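Local coordinates for hypothetical protein (Mus musculus, PDB 1VKB), which probably acts as a gamma-glutamylamine cyclotransferase, a member of the AIG2-like gamma-glutamyl cyclotransferase family, at residues 93-96 / 97-100. Numbering follows the deposited sequence. Where two conformers were deposited one is given.
Sequences FEDC and PSMY
Glu94 sets OE2 of its carboxylate over one face of the Tyr100 ring, within the Schellman motif that ends helix 84-93. Asp95, with positive phi, is the C-prime residue of that motif. The turn then leads through a cis peptide before Pro97 into strand 101-109 of the gamma-glutamyl cyclotransferase-like fold. Glu94 CB starts above the plane and outside the rim, 3.9 Å from Tyr100 CD1. A bend at chi2 (-69°) brings the chain back toward the ring, with Glu94 CD 3.8 Å from Tyr100 CE1. The carboxylate and ring planes are 22° apart, a near-parallel stack. Glu94 OE2 sits toward the ring rim, 3.6 Å from Tyr100 CE1. Glu94 OE1 lies beyond the rim. Water 1 bridges Glu94 OE1, at 2.8 Å, and Tyr100 OH. That hydroxyl also bonds to Pro63 O, and Trp64 stacks on the ring. The ring edge meets backbone too: Glu94 O lies in its plane, 3.4 Å from Tyr100 CD1. A leucine in place of Tyr100 would probably leave the Glu94 carboxylate without its flat support and Pro63 O without its hydroxyl partner. The turn is closed by Met99 N to Asp95 O, 3.0 Å and nearly straight at 173°. Beyond it, Cys96 CA makes a CA-H...O contact with Tyr100 O at 3.3 Å.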
ATOM      1  N   PHE A  93      -1.330   2.885  12.043  1.00 15.05           N
ATOM      2  CA  PHE A  93       0.022   3.096  11.436  1.00 16.48           C
ATOM      3  C   PHE A  93      -0.028   4.110  10.266  1.00 17.15           C
ATOM      4  O   PHE A  93       0.823   5.000  10.130  1.00 17.56           O
ATOM      5  CB  PHE A  93       0.574   1.769  10.949  1.00 15.93           C
ATOM      6  CG  PHE A  93       1.982   1.886  10.411  1.00 15.64           C
ATOM      7  CD1 PHE A  93       3.069   1.992  11.304  1.00 18.60           C
ATOM      8  CD2 PHE A  93       2.211   1.997   9.057  1.00 18.70           C
ATOM      9  CE1 PHE A  93       4.338   2.162  10.827  1.00 21.16           C
ATOM     10  CE2 PHE A  93       3.505   2.164   8.562  1.00 22.59           C
ATOM     11  CZ  PHE A  93       4.565   2.257   9.464  1.00 18.51           C
ATOM     12  N   GLU A  94      -1.032   3.950   9.406  1.00 16.03           N
ATOM     13  CA  GLU A  94      -1.262   4.819   8.278  1.00 19.43           C
ATOM     14  C   GLU A  94      -2.022   6.105   8.588  1.00 21.15           C
ATOM     15  O   GLU A  94      -2.313   6.883   7.677  1.00 23.78           O
ATOM     16  CB  GLU A  94      -1.993   4.045   7.177  1.00 16.21           C
ATOM     17  CG  GLU A  94      -1.194   2.879   6.606  1.00 17.55           C
ATOM     18  CD  GLU A  94       0.037   3.343   5.779  1.00 24.75           C
ATOM     19  OE1 GLU A  94       0.984   3.933   6.330  1.00 32.44           O
ATOM     20  OE2 GLU A  94      -0.014   3.185   4.582  1.00 32.31           O
ATOM     21  N   ASP A  95      -2.268   6.350   9.861  1.00 20.51           N
ATOM     22  CA  ASP A  95      -2.974   7.552  10.346  1.00 21.34           C
ATOM     23  C   ASP A  95      -4.284   7.818   9.576  1.00 22.24           C
ATOM     24  O   ASP A  95      -4.546   8.960   9.115  1.00 22.83           O
ATOM     25  CB  ASP A  95      -2.067   8.754  10.336  0.65 22.25           C
ATOM     26  CG  ASP A  95      -2.600   9.869  11.176  0.65 23.77           C
ATOM     27  OD1 ASP A  95      -3.550   9.640  11.984  0.65 28.84           O
ATOM     28  OD2 ASP A  95      -2.150  11.017  11.068  0.65 32.37           O
ATOM     29  N   CYS A  96      -5.106   6.769   9.466  1.00 18.52           N
ATOM     30  CA  CYS A  96      -6.433   6.860   8.835  1.00 16.44           C
ATOM     31  C   CYS A  96      -7.367   7.595   9.782  1.00 19.41           C
ATOM     32  O   CYS A  96      -7.269   7.423  11.004  1.00 16.38           O
ATOM     33  CB  CYS A  96      -7.002   5.483   8.564  1.00 17.05           C
ATOM     34  SG  CYS A  96      -6.066   4.592   7.369  1.00 20.60           S
ATOM     35  N   PRO A  97      -8.304   8.389   9.289  1.00 17.25           N
ATOM     36  CA  PRO A  97      -8.586   8.633   7.886  1.00 16.92           C
ATOM     37  C   PRO A  97      -7.943   9.923   7.367  1.00 16.03           C
ATOM     38  O   PRO A  97      -8.274  10.374   6.262  1.00 19.74           O
ATOM     39  CB  PRO A  97     -10.104   8.767   7.910  1.00 20.17           C
ATOM     40  CG  PRO A  97     -10.365   9.454   9.185  1.00 21.35           C
ATOM     41  CD  PRO A  97      -9.302   9.029  10.172  1.00 20.42           C
ATOM     42  N   SER A  98      -7.049  10.552   8.133  1.00 16.41           N
ATOM     43  CA  SER A  98      -6.513  11.819   7.663  1.00 18.56           C
ATOM     44  C   SER A  98      -5.462  11.680   6.573  1.00 18.24           C
ATOM     45  O   SER A  98      -5.529  12.381   5.605  1.00 18.52           O
ATOM     46  CB  SER A  98      -6.048  12.740   8.785  0.65 22.32           C
ATOM     47  OG  SER A  98      -5.051  12.155   9.557  0.65 27.53           O
ATOM     48  N   MET A  99      -4.508  10.781   6.758  1.00 17.03           N
ATOM     49  CA  MET A  99      -3.339  10.684   5.879  1.00 20.20           C
ATOM     50  C   MET A  99      -3.662   9.737   4.713  1.00 19.65           C
ATOM     51  O   MET A  99      -3.367  10.047   3.537  1.00 18.43           O
ATOM     52  CB  MET A  99      -2.169  10.118   6.734  0.65 21.65           C
ATOM     53  CG  MET A  99      -0.827   9.717   6.073  0.65 29.39           C
ATOM     54  SD  MET A  99       0.426   8.894   7.170  0.65 26.26           S
ATOM     55  CE  MET A  99       1.950   9.098   6.255  0.65 24.41           C
ATOM     56  N   TYR A 100      -4.242   8.585   5.067  1.00 15.92           N
ATOM     57  CA  TYR A 100      -4.783   7.641   4.125  1.00 15.20           C
ATOM     58  C   TYR A 100      -6.206   7.314   4.527  1.00 13.42           C
ATOM     59  O   TYR A 100      -6.627   7.622   5.633  1.00 14.66           O
ATOM     60  CB  TYR A 100      -3.967   6.348   4.153  1.00 15.17           C
ATOM     61  CG  TYR A 100      -2.550   6.408   3.601  1.00 11.69           C
ATOM     62  CD1 TYR A 100      -1.496   6.696   4.424  1.00 17.73           C
ATOM     63  CD2 TYR A 100      -2.282   6.111   2.293  1.00 16.02           C
ATOM     64  CE1 TYR A 100      -0.210   6.703   3.966  1.00 19.25           C
ATOM     65  CE2 TYR A 100      -0.992   6.134   1.819  1.00 16.57           C
ATOM     66  CZ  TYR A 100       0.045   6.431   2.671  1.00 17.59           C
ATOM     67  OH  TYR A 100       1.383   6.438   2.294  1.00 16.36           O
TER
HETATM   68  O   HOH W   1       2.531   4.578   4.057  1.00 18.02           O
HETATM   69  O   HOH W   2      -6.166  10.526  11.050  1.00 32.17           O